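Local coordinates for cellulase (Bacteroides salanitronis, PDB 6WQY), which probably hydrolyses internal beta-1,4-glucosidic bonds of cellulose as a broad-specificity family 5 endoglucanase, this chain holding the catalytic barrel domain, at residues 225-237 with 288-300. Numbering follows the deposited sequence. Where two conformers were deposited one is given.
Sequences VTNIDLTVENFVL and TGQFAKMKETFID
Asp229 OD2 accepts two bonds, one from Gln290 NE2 and one from a water. The Gln290 NE2 to Asp229 OD2 bond is 2.9 Å long and fairly straight, with an N-H...O angle of 158°. It reaches OD2 from above the carboxylate plane, while OD2 lies near the plane of the amide. The other oxygen, Asp229 OD1, turns its syn lone pair to Lys293 NZ at 2.6 Å, a salt bridge. Lys293 is extended beyond CG, which carries its ammonium to the carboxylate. Lys293 NZ also donates to Gln290 OE1 at 2.8 Å, in the carbonyl plane. The same water donates to Gln290 OE1 as well. The bend of Gln290 at chi2 (-58°) turns its amide toward Asp229 and Lys293, where NE2 gives to one and OE1 accepts from the other. Replacing Gln290 with a leucine would probably leave Asp229 OD2 without its amide donor and Lys293 NZ without its second acceptor.

Beside this polar group, the helices pack knobs-into-holes. Ile228 sits among Gln290, Phe291, Lys293 and Met294, its CG2 3.9 Å from Met294 CG. Val232 fills the next hole, with CG1 3.8 Å from Met294 SD and also against Phe298 CE2. Phe235 CD1 meets Phe298 CE1 at 3.8 Å, the ring planes nearly perpendicular.

Helices 228-234 and 284-299 are neighbouring outer helices of the TIM barrel; their parts 228-234 and 288-299 run 20° from parallel. Thr231 touches Val248 and Met294 touches Val250, both on barrel strand 246-251. Asp229 has a second conformer, which suggests a hold that is not absolute; in this one Lys293 probably balances its charge.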
ATOM      1  N   VAL A 225       6.616  -1.040  10.341  1.00  8.67           N
ATOM      2  CA  VAL A 225       5.240  -1.538  10.401  1.00  8.53           C
ATOM      3  C   VAL A 225       4.239  -0.579   9.769  1.00  8.08           C
ATOM      4  O   VAL A 225       3.050  -0.614  10.086  1.00  9.64           O
ATOM      5  CB  VAL A 225       4.872  -2.063  11.814  1.00  9.92           C
ATOM      6  CG1 VAL A 225       4.531  -0.953  12.802  1.00 10.76           C
ATOM      7  CG2 VAL A 225       3.756  -3.105  11.748  1.00 10.71           C
ATOM      8  N   THR A 226       4.689   0.211   8.791  1.00  7.94           N
ATOM      9  CA  THR A 226       3.881   1.239   8.119  1.00  8.47           C
ATOM     10  C   THR A 226       3.151   2.152   9.105  1.00  8.10           C
ATOM     11  O   THR A 226       2.089   2.706   8.792  1.00  9.11           O
ATOM     12  CB  THR A 226       2.947   0.684   7.039  1.00  8.61           C
ATOM     13  OG1 THR A 226       2.006  -0.247   7.585  1.00  9.78           O
ATOM     14  CG2 THR A 226       3.723   0.017   5.935  1.00  8.83           C
ATOM     15  N   ASN A 227       3.730   2.358  10.275  1.00  8.51           N
ATOM     16  CA  ASN A 227       3.105   3.169  11.315  1.00  8.57           C
ATOM     17  C   ASN A 227       3.539   4.624  11.183  1.00  8.28           C
ATOM     18  O   ASN A 227       4.728   4.913  11.080  1.00  9.10           O
ATOM     19  CB  ASN A 227       3.525   2.627  12.676  1.00  9.77           C
ATOM     20  CG  ASN A 227       2.978   3.449  13.805  1.00  9.98           C
ATOM     21  OD1 ASN A 227       3.646   4.351  14.330  1.00 10.85           O
ATOM     22  ND2 ASN A 227       1.747   3.175  14.188  1.00 13.11           N
ATOM     23  N   ILE A 228       2.579   5.548  11.178  1.00  8.58           N
ATOM     24  CA  ILE A 228       2.931   6.955  10.971  1.00  8.88           C
ATOM     25  C   ILE A 228       3.953   7.448  11.998  1.00  9.18           C
ATOM     26  O   ILE A 228       4.945   8.099  11.640  1.00  9.93           O
ATOM     27  CB  ILE A 228       1.678   7.845  10.914  1.00  9.49           C
ATOM     28  CG1 ILE A 228       0.983   7.657   9.558  1.00 10.17           C
ATOM     29  CG2 ILE A 228       2.043   9.313  11.151  1.00 10.27           C
ATOM     30  CD1 ILE A 228      -0.352   8.346   9.426  1.00 11.08           C
ATOM     31  N   ASP A 229       3.735   7.172  13.283  0.58  9.61           N
ATOM     32  CA  ASP A 229       4.650   7.707  14.288  0.58  9.39           C
ATOM     33  C   ASP A 229       6.051   7.126  14.135  0.58  9.77           C
ATOM     34  O   ASP A 229       7.054   7.852  14.203  0.58  9.69           O
ATOM     35  CB  ASP A 229       4.100   7.470  15.689  0.58  9.80           C
ATOM     36  CG  ASP A 229       2.985   8.422  16.015  0.58 10.97           C
ATOM     37  OD1 ASP A 229       3.267   9.632  16.140  0.58 13.55           O
ATOM     38  OD2 ASP A 229       1.826   7.962  16.087  0.58 12.88           O
ATOM     39  N   LEU A 230       6.155   5.813  13.960  1.00  9.63           N
ATOM     40  CA  LEU A 230       7.480   5.215  13.828  1.00  9.11           C
ATOM     41  C   LEU A 230       8.170   5.637  12.540  1.00  9.13           C
ATOM     42  O   LEU A 230       9.409   5.644  12.474  1.00 10.09           O
ATOM     43  CB  LEU A 230       7.422   3.699  13.938  1.00  9.74           C
ATOM     44  CG  LEU A 230       6.915   3.171  15.277  1.00 10.43           C
ATOM     45  CD1 LEU A 230       6.945   1.647  15.275  1.00 11.54           C
ATOM     46  CD2 LEU A 230       7.743   3.699  16.436  1.00 13.13           C
ATOM     47  N   THR A 231       7.387   5.965  11.512  1.00  9.33           N
ATOM     48  CA  THR A 231       7.936   6.455  10.251  1.00 10.06           C
ATOM     49  C   THR A 231       8.474   7.876  10.417  1.00  9.38           C
ATOM     50  O   THR A 231       9.643   8.155  10.116  1.00 10.54           O
ATOM     51  CB  THR A 231       6.863   6.383   9.160  1.00  9.20           C
ATOM     52  OG1 THR A 231       6.458   5.017   8.994  1.00  9.57           O
ATOM     53  CG2 THR A 231       7.378   6.887   7.816  1.00 10.26           C
ATOM     54  N   VAL A 232       7.656   8.802  10.922  0.58 10.52           N
ATOM     55  CA  VAL A 232       8.173  10.163  11.054  0.58 11.58           C
ATOM     56  C   VAL A 232       9.369  10.210  12.002  0.58 13.10           C
ATOM     57  O   VAL A 232      10.276  11.034  11.824  0.58 15.25           O
ATOM     58  CB  VAL A 232       7.086  11.189  11.441  0.58 13.27           C
ATOM     59  CG1 VAL A 232       5.933  11.152  10.441  0.58 13.60           C
ATOM     60  CG2 VAL A 232       6.600  10.972  12.856  0.58 11.53           C
ATOM     61  N   GLU A 233       9.399   9.349  13.022  1.00 11.36           N
ATOM     62  CA  GLU A 233      10.492   9.391  13.986  1.00 11.70           C
ATOM     63  C   GLU A 233      11.766   8.726  13.484  1.00 11.18           C
ATOM     64  O   GLU A 233      12.865   9.175  13.845  1.00 13.41           O
ATOM     65  CB  GLU A 233      10.043   8.733  15.296  1.00 13.03           C
ATOM     66  CG  GLU A 233       8.899   9.490  15.981  1.00 18.05           C
ATOM     67  CD  GLU A 233       8.113   8.660  16.987  1.00 36.24           C
ATOM     68  OE1 GLU A 233       8.452   7.478  17.207  1.00 31.40           O
ATOM     69  OE2 GLU A 233       7.138   9.203  17.557  1.00 31.90           O
ATOM     70  N   ASN A 234      11.673   7.680  12.676  1.00 10.33           N
ATOM     71  CA  ASN A 234      12.829   6.834  12.405  1.00 10.46           C
ATOM     72  C   ASN A 234      13.140   6.597  10.940  1.00 10.47           C
ATOM     73  O   ASN A 234      14.250   6.127  10.639  1.00 11.73           O
ATOM     74  CB  ASN A 234      12.694   5.472  13.107  1.00 11.18           C
ATOM     75  CG  ASN A 234      12.383   5.617  14.573  1.00 11.92           C
ATOM     76  OD1 ASN A 234      11.242   5.367  15.013  1.00 13.62           O
ATOM     77  ND2 ASN A 234      13.353   6.026  15.327  1.00 11.07           N
ATOM     78  N   PHE A 235      12.227   6.864  10.018  1.00 10.45           N
ATOM     79  CA  PHE A 235      12.495   6.654   8.598  1.00 10.33           C
ATOM     80  C   PHE A 235      13.572   7.618   8.116  1.00 10.37           C
ATOM     81  O   PHE A 235      13.587   8.792   8.491  1.00 11.64           O
ATOM     82  CB  PHE A 235      11.192   6.876   7.819  1.00 11.61           C
ATOM     83  CG  PHE A 235      11.345   6.863   6.323  1.00 10.40           C
ATOM     84  CD1 PHE A 235      11.654   8.022   5.656  1.00 10.99           C
ATOM     85  CD2 PHE A 235      11.112   5.712   5.581  1.00 10.85           C
ATOM     86  CE1 PHE A 235      11.781   8.044   4.281  1.00 11.76           C
ATOM     87  CE2 PHE A 235      11.225   5.724   4.208  1.00 11.53           C
ATOM     88  CZ  PHE A 235      11.567   6.890   3.554  1.00 11.90           C
ATOM     89  N   VAL A 236      14.455   7.117   7.255  1.00 10.46           N
ATOM     90  CA  VAL A 236      15.466   7.923   6.583  1.00 11.34           C
ATOM     91  C   VAL A 236      15.280   7.739   5.083  1.00 10.91           C
ATOM     92  O   VAL A 236      15.288   6.612   4.588  1.00 11.40           O
ATOM     93  CB  VAL A 236      16.894   7.522   7.007  1.00 12.23           C
ATOM     94  CG1 VAL A 236      17.925   8.303   6.183  1.00 13.91           C
ATOM     95  CG2 VAL A 236      17.099   7.746   8.499  1.00 13.49           C
ATOM     96  N   LEU A 237      15.117   8.830   4.365  1.00 11.09           N
ATOM     97  CA  LEU A 237      14.929   8.741   2.920  1.00 11.73           C
ATOM     98  C   LEU A 237      16.195   8.197   2.274  1.00 11.69           C
ATOM     99  O   LEU A 237      17.275   8.729   2.521  1.00 12.04           O
ATOM    100  CB  LEU A 237      14.625  10.126   2.364  1.00 14.01           C
ATOM    101  CG  LEU A 237      14.097  10.168   0.933  1.00 15.99           C
ATOM    102  CD1 LEU A 237      12.718   9.549   0.826  1.00 15.53           C
ATOM    103  CD2 LEU A 237      14.080  11.614   0.424  1.00 17.94           C
ATOM    104  N   THR A 288      -6.595  14.033  11.604  1.00 11.85           N
ATOM    105  CA  THR A 288      -5.847  15.231  11.232  1.00 12.58           C
ATOM    106  C   THR A 288      -4.530  15.323  11.991  1.00 11.94           C
ATOM    107  O   THR A 288      -3.521  15.776  11.431  1.00 13.20           O
ATOM    108  CB  THR A 288      -6.687  16.493  11.431  1.00 15.06           C
ATOM    109  OG1 THR A 288      -7.135  16.549  12.778  1.00 14.25           O
ATOM    110  CG2 THR A 288      -7.888  16.493  10.502  1.00 16.33           C
ATOM    111  N   GLY A 289      -4.500  14.883  13.250  1.00 11.68           N
ATOM    112  CA  GLY A 289      -3.256  14.925  13.995  1.00 12.35           C
ATOM    113  C   GLY A 289      -2.185  14.030  13.407  1.00 11.43           C
ATOM    114  O   GLY A 289      -1.010  14.407  13.319  1.00 12.40           O
ATOM    115  N   GLN A 290      -2.564  12.817  13.013  1.00 10.71           N
ATOM    116  CA  GLN A 290      -1.603  11.898  12.417  1.00 10.62           C
ATOM    117  C   GLN A 290      -1.183  12.373  11.038  1.00 10.69           C
ATOM    118  O   GLN A 290       0.003  12.304  10.688  1.00 11.12           O
ATOM    119  CB  GLN A 290      -2.196  10.494  12.362  1.00 10.88           C
ATOM    120  CG  GLN A 290      -2.413   9.874  13.726  1.00 10.90           C
ATOM    121  CD  GLN A 290      -1.126   9.805  14.518  1.00 11.19           C
ATOM    122  OE1 GLN A 290      -0.835  10.689  15.320  1.00 12.91           O
ATOM    123  NE2 GLN A 290      -0.346   8.757  14.289  1.00 11.95           N
ATOM    124  N   PHE A 291      -2.135  12.824  10.221  1.00 10.81           N
ATOM    125  CA  PHE A 291      -1.757  13.275   8.886  1.00 10.86           C
ATOM    126  C   PHE A 291      -0.919  14.556   8.963  1.00 11.87           C
ATOM    127  O   PHE A 291      -0.054  14.780   8.098  1.00 12.10           O
ATOM    128  CB  PHE A 291      -2.981  13.453   7.986  1.00 11.35           C
ATOM    129  CG  PHE A 291      -3.689  12.170   7.622  1.00 10.96           C
ATOM    130  CD1 PHE A 291      -3.294  10.938   8.101  1.00 11.24           C
ATOM    131  CD2 PHE A 291      -4.780  12.218   6.772  1.00 10.67           C
ATOM    132  CE1 PHE A 291      -3.986   9.782   7.752  1.00 11.13           C
ATOM    133  CE2 PHE A 291      -5.477  11.077   6.424  1.00 11.86           C
ATOM    134  CZ  PHE A 291      -5.084   9.864   6.913  1.00 11.03           C
ATOM    135  N   ALA A 292      -1.140  15.391   9.995  1.00 11.99           N
ATOM    136  CA  ALA A 292      -0.315  16.582  10.185  1.00 12.46           C
ATOM    137  C   ALA A 292       1.142  16.213  10.421  1.00 12.28           C
ATOM    138  O   ALA A 292       2.045  16.956  10.008  1.00 13.21           O
ATOM    139  CB  ALA A 292      -0.854  17.416  11.344  1.00 13.53           C
ATOM    140  N   LYS A 293       1.402  15.084  11.090  1.00 11.99           N
ATOM    141  CA  LYS A 293       2.790  14.657  11.285  1.00 12.10           C
ATOM    142  C   LYS A 293       3.436  14.333   9.950  1.00 11.77           C
ATOM    143  O   LYS A 293       4.590  14.705   9.697  1.00 12.59           O
ATOM    144  CB  LYS A 293       2.842  13.444  12.217  1.00 13.17           C
ATOM    145  CG  LYS A 293       2.354  13.716  13.624  1.00 12.72           C
ATOM    146  CD  LYS A 293       2.286  12.462  14.477  1.00 13.36           C
ATOM    147  CE  LYS A 293       1.775  12.765  15.866  1.00 15.15           C
ATOM    148  NZ  LYS A 293       1.495  11.527  16.653  1.00 14.27           N
ATOM    149  N   MET A 294       2.702  13.638   9.079  1.00 11.34           N
ATOM    150  CA  MET A 294       3.226  13.320   7.758  1.00 11.18           C
ATOM    151  C   MET A 294       3.460  14.583   6.939  1.00 11.62           C
ATOM    152  O   MET A 294       4.455  14.687   6.206  1.00 12.16           O
ATOM    153  CB  MET A 294       2.252  12.404   7.013  1.00 11.15           C
ATOM    154  CG  MET A 294       2.156  11.003   7.591  1.00 10.91           C
ATOM    155  SD  MET A 294       3.717  10.056   7.533  1.00 11.15           S
ATOM    156  CE  MET A 294       3.878   9.828   5.765  1.00 11.48           C
ATOM    157  N   LYS A 295       2.554  15.561   7.054  1.00 11.86           N
ATOM    158  CA  LYS A 295       2.711  16.799   6.298  1.00 12.46           C
ATOM    159  C   LYS A 295       3.921  17.587   6.788  1.00 13.78           C
ATOM    160  O   LYS A 295       4.685  18.121   5.981  1.00 14.05           O
ATOM    161  CB  LYS A 295       1.439  17.636   6.403  1.00 13.72           C
ATOM    162  CG  LYS A 295       1.522  18.961   5.669  1.00 15.72           C
ATOM    163  CD  LYS A 295       0.208  19.728   5.747  1.00 20.25           C
ATOM    164  CE  LYS A 295       0.407  21.211   5.461  1.00 30.07           C
ATOM    165  NZ  LYS A 295       0.897  21.438   4.081  1.00 31.27           N
ATOM    166  N   GLU A 296       4.116  17.658   8.106  0.54 14.09           N
ATOM    167  CA  GLU A 296       5.223  18.431   8.663  0.54 15.49           C
ATOM    168  C   GLU A 296       6.568  17.782   8.360  0.54 15.41           C
ATOM    169  O   GLU A 296       7.544  18.478   8.048  0.54 14.70           O
ATOM    170  CB  GLU A 296       5.033  18.579  10.176  0.54 18.47           C
ATOM    171  CG  GLU A 296       6.268  19.061  10.932  0.54 29.72           C
ATOM    172  CD  GLU A 296       6.000  19.265  12.417  0.54 30.45           C
ATOM    173  OE1 GLU A 296       4.921  19.791  12.758  0.54 34.98           O
ATOM    174  OE2 GLU A 296       6.865  18.889  13.237  0.54 37.66           O
ATOM    175  N   THR A 297       6.646  16.451   8.454  1.00 13.05           N
ATOM    176  CA  THR A 297       7.920  15.767   8.318  1.00 13.45           C
ATOM    177  C   THR A 297       8.294  15.529   6.863  1.00 13.15           C
ATOM    178  O   THR A 297       9.477  15.612   6.511  1.00 14.64           O
ATOM    179  CB  THR A 297       7.883  14.443   9.087  1.00 13.79           C
ATOM    180  OG1 THR A 297       7.627  14.711  10.475  1.00 16.31           O
ATOM    181  CG2 THR A 297       9.194  13.692   8.942  1.00 15.52           C
ATOM    182  N   PHE A 298       7.315  15.215   6.010  1.00 12.59           N
ATOM    183  CA  PHE A 298       7.586  14.825   4.628  1.00 12.16           C
ATOM    184  C   PHE A 298       7.057  15.839   3.623  1.00 12.30           C
ATOM    185  O   PHE A 298       7.851  16.473   2.917  1.00 13.51           O
ATOM    186  CB  PHE A 298       7.041  13.408   4.386  1.00 12.18           C
ATOM    187  CG  PHE A 298       7.671  12.382   5.276  1.00 12.22           C
ATOM    188  CD1 PHE A 298       9.029  12.140   5.205  1.00 12.56           C
ATOM    189  CD2 PHE A 298       6.925  11.698   6.211  1.00 12.21           C
ATOM    190  CE1 PHE A 298       9.628  11.205   6.034  1.00 13.22           C
ATOM    191  CE2 PHE A 298       7.518  10.752   7.050  1.00 13.02           C
ATOM    192  CZ  PHE A 298       8.876  10.519   6.954  1.00 13.62           C
ATOM    193  N   ILE A 299       5.740  16.027   3.555  1.00 12.26           N
ATOM    194  CA  ILE A 299       5.140  16.812   2.477  1.00 12.89           C
ATOM    195  C   ILE A 299       5.739  18.210   2.418  1.00 13.65           C
ATOM    196  O   ILE A 299       6.154  18.682   1.351  1.00 14.41           O
ATOM    197  CB  ILE A 299       3.612  16.869   2.666  1.00 13.36           C
ATOM    198  CG1 ILE A 299       2.993  15.467   2.752  1.00 13.38           C
ATOM    199  CG2 ILE A 299       2.962  17.666   1.553  1.00 16.14           C
ATOM    200  CD1 ILE A 299       3.252  14.580   1.546  1.00 13.34           C
ATOM    201  N   ASP A 300       5.771  18.896   3.561  1.00 15.02           N
ATOM    202  CA  ASP A 300       6.260  20.269   3.612  1.00 16.11           C
ATOM    203  C   ASP A 300       7.759  20.357   3.395  1.00 15.18           C
ATOM    204  O   ASP A 300       8.270  21.459   3.182  1.00 18.18           O
ATOM    205  CB  ASP A 300       5.927  20.907   4.961  1.00 17.13           C
ATOM    206  CG  ASP A 300       4.456  21.239   5.106  1.00 17.11           C
ATOM    207  OD1 ASP A 300       3.692  21.104   4.130  1.00 19.41           O
ATOM    208  OD2 ASP A 300       4.055  21.658   6.219  1.00 23.10           O
TER
HETATM  209  O   HOH W   1       0.038   8.960  17.970  1.00 18.22           O